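Local coordinates for appr-1-p processing domain protein (Thermus aquaticus Y51MC23, PDB 5M31) that belongs to the macro domain family, a compact alpha/beta fold in which helices pack against a central six-stranded mixed sheet, at residues 17-21 and 44-49; 135-139 and 155-159; 32-36 and 91-95; 82-86 and 112-118. All coordinates share one frame; numbering follows the deposited sequence.

Contact 1 of 4, residues 17-21 and 44-49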
loop_
_atom_site.group_PDB
_atom_site.type_symbol
_atom_site.label_atom_id
_atom_site.label_comp_id
_atom_site.label_asym_id
_atom_site.label_seq_id
_atom_site.Cartn_x
_atom_site.Cartn_y
_atom_site.Cartn_z
ATOM N N GLY A 17 -10.587 10.580 -4.791
ATOM C CA GLY A 17 -11.739 9.699 -4.712
ATOM C C GLY A 17 -11.594 8.623 -3.674
ATOM O O GLY A 17 -10.766 8.748 -2.731
ATOM N N ASN A 18 -12.315 7.507 -3.879
ATOM C CA ASN A 18 -12.329 6.406 -2.910
ATOM C C ASN A 18 -11.364 5.333 -3.398
ATOM O O ASN A 18 -11.648 4.628 -4.392
ATOM C CB ASN A 18 -13.703 5.774 -2.814
ATOM C CG ASN A 18 -13.803 4.685 -1.722
ATOM O OD1 ASN A 18 -12.805 4.119 -1.223
ATOM N ND2 ASN A 18 -15.051 4.381 -1.361
ATOM N N LEU A 19 -10.239 5.214 -2.731
ATOM C CA LEU A 19 -9.223 4.222 -3.137
ATOM C C LEU A 19 -9.791 2.817 -3.301
ATOM O O LEU A 19 -9.356 2.046 -4.194
ATOM C CB LEU A 19 -8.117 4.156 -2.056
ATOM C CG LEU A 19 -7.139 3.049 -2.125
ATOM C CD1 LEU A 19 -6.335 3.148 -3.412
ATOM C CD2 LEU A 19 -6.221 3.118 -0.881
ATOM N N LEU A 20 -10.746 2.474 -2.448
ATOM C CA LEU A 20 -11.295 1.153 -2.403
ATOM C C LEU A 20 -12.088 0.814 -3.658
ATOM O O LEU A 20 -12.214 -0.342 -3.961
ATOM C CB LEU A 20 -12.166 0.951 -1.185
ATOM C CG LEU A 20 -11.413 1.009 0.132
ATOM C CD1 LEU A 20 -12.335 0.612 1.268
ATOM C CD2 LEU A 20 -10.214 0.101 0.050
ATOM N N GLU A 21 -12.472 1.829 -4.434
ATOM C CA GLU A 21 -13.197 1.660 -5.681
ATOM C C GLU A 21 -12.322 1.624 -6.924
ATOM O O GLU A 21 -12.837 1.552 -8.047
ATOM C CB GLU A 21 -14.195 2.797 -5.830
ATOM C CG GLU A 21 -15.342 2.650 -4.885
ATOM C CD GLU A 21 -16.263 3.855 -4.865
ATOM O OE1 GLU A 21 -16.121 4.803 -5.691
ATOM O OE2 GLU A 21 -17.118 3.864 -3.971
ATOM N N GLN A 44 -10.482 1.201 6.938
ATOM C CA GLN A 44 -11.372 1.034 5.782
ATOM C C GLN A 44 -11.101 -0.326 5.136
ATOM O O GLN A 44 -12.028 -1.056 4.752
ATOM C CB GLN A 44 -11.174 2.161 4.752
ATOM C CG GLN A 44 -11.228 3.588 5.310
ATOM C CD GLN A 44 -12.383 3.854 6.254
ATOM O OE1 GLN A 44 -12.189 4.169 7.455
ATOM N NE2 GLN A 44 -13.589 3.791 5.721
ATOM N N PHE A 45 -9.812 -0.658 5.024
ATOM C CA PHE A 45 -9.406 -1.972 4.496
ATOM C C PHE A 45 -9.866 -3.118 5.364
ATOM O O PHE A 45 -10.317 -4.139 4.841
ATOM C CB PHE A 45 -7.887 -2.032 4.234
ATOM C CG PHE A 45 -7.499 -1.513 2.867
ATOM C CD1 PHE A 45 -7.324 -0.154 2.661
ATOM C CD2 PHE A 45 -7.306 -2.357 1.811
ATOM C CE1 PHE A 45 -6.959 0.339 1.405
ATOM C CE2 PHE A 45 -6.905 -1.873 0.584
ATOM C CZ PHE A 45 -6.733 -0.555 0.361
ATOM N N LYS A 46 -9.781 -2.985 6.682
ATOM C CA LYS A 46 -10.265 -4.059 7.563
ATOM C C LYS A 46 -11.727 -4.383 7.293
ATOM O O LYS A 46 -12.094 -5.547 7.162
ATOM C CB LYS A 46 -10.133 -3.703 9.000
ATOM C CG LYS A 46 -10.597 -4.814 9.899
ATOM C CD LYS A 46 -10.159 -4.602 11.328
ATOM C CE LYS A 46 -10.827 -3.407 11.957
ATOM N NZ LYS A 46 -10.375 -3.240 13.363
ATOM N N ARG A 47 -12.533 -3.322 7.227
ATOM C CA ARG A 47 -14.022 -3.450 6.979
ATOM C C ARG A 47 -14.351 -4.006 5.585
ATOM O O ARG A 47 -15.233 -4.850 5.465
ATOM C CB ARG A 47 -14.730 -2.112 7.324
ATOM C CG ARG A 47 -14.506 -1.723 8.775
ATOM C CD ARG A 47 -15.464 -0.766 9.435
ATOM N NE ARG A 47 -15.216 0.629 9.100
ATOM C CZ ARG A 47 -15.348 1.661 9.934
ATOM N NH1 ARG A 47 -15.594 1.492 11.233
ATOM N NH2 ARG A 47 -15.159 2.890 9.472
ATOM N N ALA A 48 -13.593 -3.598 4.550
ATOM C CA ALA A 48 -13.858 -3.982 3.160
ATOM C C ALA A 48 -13.293 -5.341 2.852
ATOM O O ALA A 48 -13.760 -6.028 1.939
ATOM C CB ALA A 48 -13.229 -2.956 2.228
ATOM N N PHE A 49 -12.183 -5.688 3.536
ATOM C CA PHE A 49 -11.435 -6.869 3.197
ATOM C C PHE A 49 -11.083 -7.699 4.423
ATOM O O PHE A 49 -9.872 -7.871 4.785
ATOM C CB PHE A 49 -10.164 -6.484 2.413
ATOM C CG PHE A 49 -10.441 -5.764 1.126
ATOM C CD1 PHE A 49 -10.943 -6.441 0.023
ATOM C CD2 PHE A 49 -10.165 -4.407 0.997
ATOM C CE1 PHE A 49 -11.228 -5.759 -1.144
ATOM C CE2 PHE A 49 -10.392 -3.730 -0.169
ATOM C CZ PHE A 49 -10.928 -4.414 -1.266
#

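Contact 2 of 4, residues 135-139 and 155-159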
loop_
_atom_site.group_PDB
_atom_site.type_symbol
_atom_site.label_atom_id
_atom_site.label_comp_id
_atom_site.label_asym_id
_atom_site.label_seq_id
_atom_site.Cartn_x
_atom_site.Cartn_y
_atom_site.Cartn_z
ATOM N N TRP A 135 3.487 15.840 1.848
ATOM C CA TRP A 135 3.067 15.237 0.594
ATOM C C TRP A 135 4.001 15.525 -0.585
ATOM O O TRP A 135 4.327 14.594 -1.319
ATOM C CB TRP A 135 1.640 15.642 0.283
ATOM C CG TRP A 135 1.104 15.236 -1.037
ATOM C CD1 TRP A 135 0.556 16.044 -1.985
ATOM C CD2 TRP A 135 1.053 13.896 -1.572
ATOM N NE1 TRP A 135 0.150 15.296 -3.078
ATOM C CE2 TRP A 135 0.425 13.973 -2.839
ATOM C CE3 TRP A 135 1.452 12.649 -1.088
ATOM C CZ2 TRP A 135 0.211 12.838 -3.639
ATOM C CZ3 TRP A 135 1.263 11.530 -1.894
ATOM C CH2 TRP A 135 0.627 11.637 -3.149
ATOM N N PRO A 136 4.534 16.761 -0.698
ATOM C CA PRO A 136 5.451 16.999 -1.832
ATOM C C PRO A 136 6.614 15.998 -1.898
ATOM O O PRO A 136 6.957 15.515 -2.969
ATOM C CB PRO A 136 5.966 18.421 -1.569
ATOM C CG PRO A 136 4.845 19.107 -0.856
ATOM C CD PRO A 136 4.089 18.039 -0.082
ATOM N N GLU A 137 7.184 15.692 -0.744
ATOM C CA GLU A 137 8.327 14.799 -0.654
ATOM C C GLU A 137 7.914 13.370 -0.881
ATOM O O GLU A 137 8.607 12.633 -1.596
ATOM C CB GLU A 137 8.992 14.933 0.715
ATOM C CG GLU A 137 9.676 16.295 0.943
ATOM C CD GLU A 137 11.002 16.467 0.176
ATOM O OE1 GLU A 137 11.527 15.479 -0.424
ATOM O OE2 GLU A 137 11.539 17.604 0.188
ATOM N N VAL A 138 6.763 12.979 -0.335
ATOM C CA VAL A 138 6.241 11.611 -0.564
ATOM C C VAL A 138 5.895 11.443 -2.040
ATOM O O VAL A 138 6.247 10.414 -2.650
ATOM C CB VAL A 138 5.045 11.280 0.350
ATOM C CG1 VAL A 138 4.392 9.965 -0.050
ATOM C CG2 VAL A 138 5.507 11.241 1.822
ATOM N N LYS A 139 5.176 12.434 -2.611
ATOM C CA LYS A 139 4.844 12.395 -4.043
ATOM C C LYS A 139 6.116 12.223 -4.889
ATOM O O LYS A 139 6.158 11.367 -5.760
ATOM C CB LYS A 139 4.069 13.664 -4.472
ATOM C CG LYS A 139 3.535 13.623 -5.908
ATOM C CD LYS A 139 2.723 14.887 -6.234
ATOM C CE LYS A 139 2.004 14.761 -7.568
ATOM N NZ LYS A 139 0.914 15.778 -7.806
ATOM N N TRP A 155 -2.151 4.405 -9.896
ATOM C CA TRP A 155 -3.052 5.454 -9.501
ATOM C C TRP A 155 -2.798 5.795 -8.079
ATOM O O TRP A 155 -2.739 4.904 -7.212
ATOM C CB TRP A 155 -4.467 5.002 -9.673
ATOM C CG TRP A 155 -4.717 4.598 -11.046
ATOM C CD1 TRP A 155 -4.496 3.350 -11.589
ATOM C CD2 TRP A 155 -4.999 5.460 -12.130
ATOM N NE1 TRP A 155 -4.752 3.383 -12.933
ATOM C CE2 TRP A 155 -5.087 4.665 -13.286
ATOM C CE3 TRP A 155 -5.285 6.836 -12.233
ATOM C CZ2 TRP A 155 -5.409 5.208 -14.517
ATOM C CZ3 TRP A 155 -5.643 7.331 -13.405
ATOM C CH2 TRP A 155 -5.651 6.532 -14.566
ATOM N N VAL A 156 -2.504 7.073 -7.833
ATOM C CA VAL A 156 -2.215 7.515 -6.496
ATOM C C VAL A 156 -3.295 8.441 -6.076
ATOM O O VAL A 156 -3.615 9.404 -6.776
ATOM C CB VAL A 156 -0.831 8.203 -6.346
ATOM C CG1 VAL A 156 -0.536 8.470 -4.876
ATOM C CG2 VAL A 156 0.258 7.322 -6.985
ATOM N N TYR A 157 -3.939 8.094 -4.970
ATOM C CA TYR A 157 -4.997 8.899 -4.436
ATOM C C TYR A 157 -4.422 9.989 -3.531
ATOM O O TYR A 157 -3.638 9.695 -2.625
ATOM C CB TYR A 157 -6.011 7.987 -3.736
ATOM C CG TYR A 157 -6.894 7.242 -4.696
ATOM C CD1 TYR A 157 -6.385 6.260 -5.574
ATOM C CD2 TYR A 157 -8.230 7.622 -4.873
ATOM C CE1 TYR A 157 -7.194 5.623 -6.474
ATOM C CE2 TYR A 157 -9.051 6.946 -5.736
ATOM C CZ TYR A 157 -8.532 6.028 -6.604
ATOM O OH TYR A 157 -9.335 5.436 -7.527
ATOM N N GLU A 158 -4.807 11.241 -3.815
ATOM C CA GLU A 158 -4.232 12.401 -3.161
ATOM C C GLU A 158 -4.847 12.542 -1.766
ATOM O O GLU A 158 -5.958 12.092 -1.554
ATOM C CB GLU A 158 -4.521 13.664 -3.984
ATOM C CG GLU A 158 -3.699 13.775 -5.270
ATOM C CD GLU A 158 -2.582 14.819 -5.175
ATOM O OE1 GLU A 158 -1.768 14.887 -6.107
ATOM O OE2 GLU A 158 -2.518 15.577 -4.163
ATOM N N PRO A 159 -4.087 13.146 -0.807
ATOM C CA PRO A 159 -4.628 13.412 0.570
ATOM C C PRO A 159 -5.948 14.205 0.613
ATOM O O PRO A 159 -6.077 15.175 -0.139
ATOM C CB PRO A 159 -3.529 14.240 1.251
ATOM C CG PRO A 159 -2.311 14.083 0.415
ATOM C CD PRO A 159 -2.758 13.762 -1.000
HETATM O O HOH W 1 -0.371 17.119 -5.786
#

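Contact 3 of 4, residues 32-36 and 91-95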
loop_
_atom_site.group_PDB
_atom_site.type_symbol
_atom_site.label_atom_id
_atom_site.label_comp_id
_atom_site.label_asym_id
_atom_site.label_seq_id
_atom_site.Cartn_x
_atom_site.Cartn_y
_atom_site.Cartn_z
ATOM N N ASN A 32 0.698 -1.018 9.988
ATOM C CA ASN A 32 1.800 -1.112 10.972
ATOM C C ASN A 32 2.207 -2.567 11.104
ATOM O O ASN A 32 1.704 -3.445 10.358
ATOM C CB ASN A 32 1.348 -0.571 12.312
ATOM C CG ASN A 32 0.123 -1.309 12.859
ATOM O OD1 ASN A 32 0.207 -2.440 13.312
ATOM N ND2 ASN A 32 -1.040 -0.680 12.724
ATOM N N THR A 33 3.187 -2.840 11.957
ATOM C CA THR A 33 3.751 -4.180 12.040
ATOM C C THR A 33 3.279 -4.943 13.251
ATOM O O THR A 33 3.761 -6.043 13.511
ATOM C CB THR A 33 5.285 -4.134 12.052
ATOM O OG1 THR A 33 5.713 -3.580 13.304
ATOM C CG2 THR A 33 5.811 -3.343 10.858
ATOM N N VAL A 34 2.381 -4.361 14.022
ATOM C CA VAL A 34 1.886 -5.004 15.259
ATOM C C VAL A 34 0.486 -5.636 15.190
ATOM O O VAL A 34 0.011 -6.170 16.179
ATOM C CB VAL A 34 2.062 -4.065 16.491
ATOM C CG1 VAL A 34 3.506 -3.617 16.553
ATOM C CG2 VAL A 34 1.133 -2.860 16.438
ATOM N N GLY A 35 -0.136 -5.632 14.018
ATOM C CA GLY A 35 -1.303 -6.469 13.780
ATOM C C GLY A 35 -2.604 -5.791 14.087
ATOM O O GLY A 35 -3.595 -6.455 14.357
ATOM N N VAL A 36 -2.616 -4.457 13.978
ATOM C CA VAL A 36 -3.806 -3.665 14.256
ATOM C C VAL A 36 -4.224 -2.826 13.034
ATOM O O VAL A 36 -3.390 -2.147 12.411
ATOM C CB VAL A 36 -3.501 -2.753 15.462
ATOM C CG1 VAL A 36 -4.567 -1.690 15.637
ATOM C CG2 VAL A 36 -3.352 -3.609 16.699
ATOM N N LYS A 91 5.969 1.124 12.789
ATOM C CA LYS A 91 5.979 -0.101 13.571
ATOM C C LYS A 91 4.680 -0.243 14.351
ATOM O O LYS A 91 3.944 -1.177 14.180
ATOM C CB LYS A 91 7.207 -0.139 14.495
ATOM C CG LYS A 91 8.484 -0.202 13.717
ATOM C CD LYS A 91 9.659 -0.342 14.645
ATOM C CE LYS A 91 10.963 -0.217 13.886
ATOM N NZ LYS A 91 11.955 0.029 14.963
ATOM N N HIS A 92 4.423 0.682 15.271
ATOM C CA HIS A 92 3.252 0.604 16.080
ATOM C C HIS A 92 2.230 1.586 15.563
ATOM O O HIS A 92 2.551 2.633 15.038
ATOM C CB HIS A 92 3.600 0.900 17.541
ATOM C CG HIS A 92 2.489 0.616 18.511
ATOM N ND1 HIS A 92 1.478 1.515 18.755
ATOM C CD2 HIS A 92 2.295 -0.406 19.376
ATOM C CE1 HIS A 92 0.691 1.058 19.714
ATOM N NE2 HIS A 92 1.142 -0.134 20.073
ATOM N N TRP A 93 0.977 1.270 15.802
ATOM C CA TRP A 93 -0.085 2.088 15.277
ATOM C C TRP A 93 -0.146 3.489 15.865
ATOM O O TRP A 93 -0.644 4.395 15.235
ATOM C CB TRP A 93 -1.414 1.356 15.389
ATOM C CG TRP A 93 -1.836 0.975 16.737
ATOM C CD1 TRP A 93 -1.616 -0.213 17.357
ATOM C CD2 TRP A 93 -2.587 1.759 17.631
ATOM N NE1 TRP A 93 -2.242 -0.254 18.509
ATOM C CE2 TRP A 93 -2.814 0.972 18.752
ATOM C CE3 TRP A 93 -3.078 3.069 17.606
ATOM C CZ2 TRP A 93 -3.506 1.421 19.819
ATOM C CZ3 TRP A 93 -3.761 3.514 18.646
ATOM C CH2 TRP A 93 -3.978 2.717 19.760
ATOM N N ARG A 94 0.403 3.696 17.066
ATOM C CA ARG A 94 0.499 5.035 17.636
ATOM C C ARG A 94 1.602 5.930 17.097
ATOM O O ARG A 94 1.603 7.141 17.390
ATOM C CB ARG A 94 0.617 4.979 19.152
ATOM C CG ARG A 94 -0.700 4.593 19.767
ATOM C CD ARG A 94 -0.852 5.052 21.172
ATOM N NE ARG A 94 -0.178 4.126 22.087
ATOM C CZ ARG A 94 -0.729 3.009 22.556
ATOM N NH1 ARG A 94 -1.976 2.687 22.197
ATOM N NH2 ARG A 94 -0.056 2.209 23.387
ATOM N N HIS A 95 2.604 5.330 16.470
ATOM C CA HIS A 95 3.716 6.069 15.940
ATOM C C HIS A 95 3.280 6.798 14.702
ATOM O O HIS A 95 2.392 6.348 14.031
ATOM C CB HIS A 95 4.838 5.122 15.508
ATOM C CG HIS A 95 5.395 4.293 16.620
ATOM N ND1 HIS A 95 6.183 3.181 16.399
ATOM C CD2 HIS A 95 5.372 4.467 17.963
ATOM C CE1 HIS A 95 6.564 2.670 17.555
ATOM N NE2 HIS A 95 6.082 3.427 18.518
#

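Contact 4 of 4, residues 82-86 and 112-118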
loop_
_atom_site.group_PDB
_atom_site.type_symbol
_atom_site.label_atom_id
_atom_site.label_comp_id
_atom_site.label_asym_id
_atom_site.label_seq_id
_atom_site.Cartn_x
_atom_site.Cartn_y
_atom_site.Cartn_z
ATOM N N ARG A 82 -7.440 -8.225 -7.055
ATOM C CA ARG A 82 -6.922 -9.550 -6.747
ATOM C C ARG A 82 -6.000 -9.506 -5.517
ATOM O O ARG A 82 -6.003 -10.459 -4.720
ATOM C CB ARG A 82 -6.195 -10.150 -7.940
ATOM C CG ARG A 82 -5.464 -11.368 -7.529
ATOM C CD ARG A 82 -5.036 -12.208 -8.717
ATOM N NE ARG A 82 -4.469 -13.457 -8.263
ATOM C CZ ARG A 82 -3.866 -14.342 -9.038
ATOM N NH1 ARG A 82 -3.894 -14.219 -10.370
ATOM N NH2 ARG A 82 -3.361 -15.414 -8.474
ATOM N N TYR A 83 -5.185 -8.461 -5.417
ATOM C CA TYR A 83 -4.160 -8.368 -4.355
ATOM C C TYR A 83 -4.380 -7.190 -3.478
ATOM O O TYR A 83 -4.705 -6.085 -3.950
ATOM C CB TYR A 83 -2.765 -8.241 -4.962
ATOM C CG TYR A 83 -2.368 -9.361 -5.900
ATOM C CD1 TYR A 83 -2.054 -10.609 -5.432
ATOM C CD2 TYR A 83 -2.345 -9.144 -7.247
ATOM C CE1 TYR A 83 -1.657 -11.615 -6.287
ATOM C CE2 TYR A 83 -2.020 -10.162 -8.130
ATOM C CZ TYR A 83 -1.659 -11.383 -7.631
ATOM O OH TYR A 83 -1.296 -12.416 -8.516
ATOM N N ILE A 84 -4.148 -7.424 -2.189
ATOM C CA ILE A 84 -3.991 -6.354 -1.188
ATOM C C ILE A 84 -2.533 -6.307 -0.753
ATOM O O ILE A 84 -2.012 -7.334 -0.360
ATOM C CB ILE A 84 -4.868 -6.590 0.028
ATOM C CG1 ILE A 84 -6.340 -6.824 -0.354
ATOM C CG2 ILE A 84 -4.761 -5.359 0.971
ATOM C CD1 ILE A 84 -6.993 -5.679 -1.044
ATOM N N PHE A 85 -1.847 -5.176 -1.015
ATOM C CA PHE A 85 -0.445 -4.990 -0.692
ATOM C C PHE A 85 -0.408 -4.191 0.621
ATOM O O PHE A 85 -0.696 -2.983 0.587
ATOM C CB PHE A 85 0.261 -4.176 -1.728
ATOM C CG PHE A 85 0.703 -4.950 -2.983
ATOM C CD1 PHE A 85 -0.062 -5.903 -3.591
ATOM C CD2 PHE A 85 1.846 -4.559 -3.626
ATOM C CE1 PHE A 85 0.384 -6.548 -4.796
ATOM C CE2 PHE A 85 2.285 -5.152 -4.807
ATOM C CZ PHE A 85 1.557 -6.176 -5.373
ATOM N N ASN A 86 -0.106 -4.885 1.710
ATOM C CA ASN A 86 -0.155 -4.299 3.054
ATOM C C ASN A 86 1.243 -3.732 3.295
ATOM O O ASN A 86 2.184 -4.471 3.500
ATOM C CB ASN A 86 -0.583 -5.309 4.102
ATOM C CG ASN A 86 -1.990 -5.849 3.887
ATOM O OD1 ASN A 86 -2.995 -5.189 4.206
ATOM N ND2 ASN A 86 -2.078 -7.056 3.229
ATOM N N ARG A 112 7.338 -6.316 -5.464
ATOM C CA ARG A 112 6.154 -7.189 -5.424
ATOM C C ARG A 112 5.344 -7.047 -6.702
ATOM O O ARG A 112 4.773 -8.026 -7.176
ATOM C CB ARG A 112 5.234 -6.859 -4.264
ATOM C CG ARG A 112 5.651 -7.377 -2.888
ATOM C CD ARG A 112 6.536 -8.593 -2.839
ATOM N NE ARG A 112 5.837 -9.858 -3.052
ATOM C CZ ARG A 112 5.113 -10.493 -2.126
ATOM N NH1 ARG A 112 5.133 -10.075 -0.883
ATOM N NH2 ARG A 112 4.402 -11.584 -2.449
ATOM N N ILE A 113 5.263 -5.829 -7.222
ATOM C CA ILE A 113 4.557 -5.585 -8.516
ATOM C C ILE A 113 5.204 -6.452 -9.589
ATOM O O ILE A 113 4.489 -7.193 -10.366
ATOM C CB ILE A 113 4.606 -4.075 -8.863
ATOM C CG1 ILE A 113 3.682 -3.305 -7.904
ATOM C CG2 ILE A 113 4.282 -3.860 -10.341
ATOM C CD1 ILE A 113 3.849 -1.815 -8.051
ATOM N N GLN A 114 6.524 -6.435 -9.638
ATOM C CA GLN A 114 7.257 -7.206 -10.650
ATOM C C GLN A 114 7.133 -8.684 -10.449
ATOM O O GLN A 114 6.855 -9.405 -11.455
ATOM C CB GLN A 114 8.693 -6.654 -10.761
ATOM C CG GLN A 114 8.546 -5.238 -11.339
ATOM C CD GLN A 114 9.796 -4.565 -11.820
ATOM O OE1 GLN A 114 10.887 -4.760 -11.276
ATOM N NE2 GLN A 114 9.632 -3.707 -12.879
ATOM N N GLU A 115 7.271 -9.165 -9.216
ATOM C CA GLU A 115 7.162 -10.605 -8.859
ATOM C C GLU A 115 5.830 -11.178 -9.305
ATOM O O GLU A 115 5.778 -12.285 -9.879
ATOM C CB GLU A 115 7.283 -10.847 -7.343
ATOM C CG GLU A 115 8.695 -10.741 -6.781
ATOM C CD GLU A 115 8.785 -10.650 -5.281
ATOM O OE1 GLU A 115 7.750 -10.584 -4.555
ATOM O OE2 GLU A 115 9.913 -10.441 -4.779
ATOM N N LEU A 116 4.775 -10.404 -9.069
ATOM C CA LEU A 116 3.419 -10.844 -9.263
ATOM C C LEU A 116 2.879 -10.441 -10.638
ATOM O O LEU A 116 1.757 -10.825 -10.973
ATOM C CB LEU A 116 2.506 -10.327 -8.161
ATOM C CG LEU A 116 2.799 -10.917 -6.785
ATOM C CD1 LEU A 116 2.142 -10.130 -5.678
ATOM C CD2 LEU A 116 2.376 -12.385 -6.753
ATOM N N ARG A 117 3.689 -9.752 -11.452
ATOM C CA ARG A 117 3.291 -9.305 -12.798
ATOM C C ARG A 117 1.970 -8.521 -12.723
ATOM O O ARG A 117 1.093 -8.617 -13.596
ATOM C CB ARG A 117 3.232 -10.490 -13.780
ATOM C CG ARG A 117 4.443 -11.417 -13.622
ATOM C CD ARG A 117 4.314 -12.731 -14.359
ATOM N NE ARG A 117 5.478 -13.571 -14.071
ATOM C CZ ARG A 117 5.669 -14.804 -14.555
ATOM N NH1 ARG A 117 4.767 -15.377 -15.380
ATOM N NH2 ARG A 117 6.794 -15.468 -14.244
ATOM N N VAL A 118 1.885 -7.677 -11.700
ATOM C CA VAL A 118 0.721 -6.782 -11.545
ATOM C C VAL A 118 0.735 -5.677 -12.578
ATOM O O VAL A 118 1.791 -5.092 -12.847
ATOM C CB VAL A 118 0.736 -6.172 -10.116
ATOM C CG1 VAL A 118 -0.224 -5.011 -10.005
ATOM C CG2 VAL A 118 0.394 -7.259 -9.135
HETATM O O HOH W 2 -0.933 -11.353 -11.164
#

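Contact 1 of 4, residues 17-21 and 44-49
Leu20 sets its branched end against the rings of Phe45 and Phe49, joining the 3-10 turn that follows strand 11-15 of the macro domain to the last turn of helix 40-48. Its CD2 methyl sits over one face of the Phe45 ring as a CH-pi contact, 3.6 Å from the ring centroid and 17° off the normal. The same methyl meets the edge of the second ring, with Leu20 CD2 3.8 Å from Phe49 CE2. The other branch turns to the helix itself: Leu20 CD1 is 3.8 Å from Ala48 CB and also rests on the carbonyl of Gln44. The two methyls part from a CG beside the backbone N and anti to the carbonyl carbon (chi1 -66°). Leu19 serves the first ring from another direction, its CD2 lying in the ring plane 3.7 Å from Phe45 CE1. One aromatic ring thus receives methyls from two consecutive leucines. In the next shell, Leu27 of strand 26-31 touches Leu20 and both phenylalanines, while Ile84 of strand 83-88 backs the two rings, so the turn and the helix end close over one side of the sheet. An Asx turn leads into the 3-10 segment: Leu20 N donates to Asn18 OD1 at 2.9 Å, with an N-H...O angle of 143°, and this donor stands above the amide plane of Asn18.

Contact 2 of 4, residues 135-139 and 155-159
Trp135 and Lys139, at the start of the helix of a beta-alpha-beta unit, clasp the residues that leave its second strand, with the indole between two aliphatic groups. Pro159 CD lies over one face, 3.8 Å from the centroid of the five-membered ring, and Lys139 CB covers the opposite face from within the same helical turn. Val156 CG1 meets the far edge of the indole, near its plane, 3.8 Å from Trp135 CH2. The unit runs from strand 120-123 through helix 135-146 to strand 153-157, and this contact pins the beginning of the helix to the end of the strand, where Phe14 of neighbouring strand 11-15 also touches Val156 and Glu158. The polar side is built round the Glu158 carboxylate, described here in one of its two modelled conformers. Its plane stands 76° from the indole; Trp135 NE1 gives Glu158 OE2 a bent, weak hydrogen bond of 2.9 Å. Lys139 stretches out fully, CG anti to the backbone N (chi1 -173°), and its NZ reaches Glu158 OE1 at 3.3 Å in a salt bridge that meets the oxygen nearly end-on. Water 1 reinforces the pair, accepting from Lys139 NZ at 2.7 Å and donating to Glu158 OE1 at 2.7 Å. The ammonium group of Lys139 also makes a cation-pi contact with Phe14.

Contact 3 of 4, residues 32-36 and 91-95
The Trp93 indole takes Val36 CG1 over one face, 4.0 Å from the centroid of its five-membered ring and 21° off the normal, while His92 CE1 and Arg94 CG cover the opposite face. Val34 CG2 comes to the indole edge, 3.9 Å from Trp93 CD1. The His92 ring carries Trp93 CD1 over one of its faces, and its CE1 in turn lies above the centre of the Arg94 guanidinium, so three successive side chains fold onto one another. Beside the indole the Asn32 amide points the same way as the Trp93 side chain, their planes 51° apart, with Asn32 ND2 3.4 Å from Trp93 CB. Both segments are loops at the C-terminal ends of parallel neighbours in the macro domain sheet: residues 32-36 follow strand 26-31, and residues 91-95 come after strand 83-88. One backbone bond ties them, Thr33 N to Lys91 O at 2.9 Å, and Val34 CG1 packs on the same carbonyl oxygen. Asn32 braces its own loop from within: OD1 accepts from Val34 N at 3.0 Å on a lone pair, forming an Asx turn, and ND2 donates to Val36 O at 2.8 Å. With its CG held between the backbone N and the carbonyl carbon (chi1 58°), the amide can span both. In the other loop His92 to His95 make a type I turn, stiffened by a nearly straight bond of 3.0 Å from Arg94 N to His92 ND1. A glycerol molecule lies near Trp93, and Tyr56 OH bonds to Asn32 O.

Contact 4 of 4, residues 82-86 and 112-118
Leu116 O accepts a 2.7 Å hydrogen bond from water 2, which also hydrogen-bonds to Tyr83 OH at 2.9 Å in the plane of the phenol ring, so one water bridges strand and helix end. Behind it the Tyr83 ring is sandwiched, Leu116 CD1 toward the rim of one face and Arg82 CG over the other. Val118 CG2 meets the ring obliquely, 3.8 Å from Tyr83 CD2. Phe85, two residues along the strand, has CG anti to the carbonyl carbon (chi1 -81°), which carries its ring end to the helix: Phe85 CE2 comes to 3.5 Å from Arg112 CB and 3.9 Å from Ile113 CG1, with Leu116 CD1 beyond CZ. These contacts seat helix 99-116 on strand 83-88 in the alpha/beta layering of the macro domain; the two short segments run roughly antiparallel, at 151°, with axes 11.5 Å apart. The helix closes in a Schellman motif at Arg117, whose positive phi turns the chain; Val118 N reaches back to Ile113 O at 3.0 Å, and the turn brings Val118 CG2 against both aromatic rings. Ala26 of strand 26-31 touches Tyr83, Phe85 and Val118, and Val72 of strand 71-74 flanks Tyr83 and Leu116.

Overall arrangement
The four contacts surround one mixed sheet. Contacts 1 and 4 use its opposite faces: Ile84 of strand 83-88 packs on Phe45 and Phe49 of contact 1, whereas Tyr83 and Phe85 meet helix 99-116; their centres are about 17 Å apart. Contact 2 fastens helix 135-146, on the same side as helix 99-116, and touches contact 1 where Tyr157 packs on residues 17-19. Contact 3 joins two loops at a strand-end rim, its centre about 22 Å from that of contact 4. Along the chain, contact 3 interlocks with contacts 1 and 4, and contact 2 opens last, so successive pieces are tied into a single compact domain.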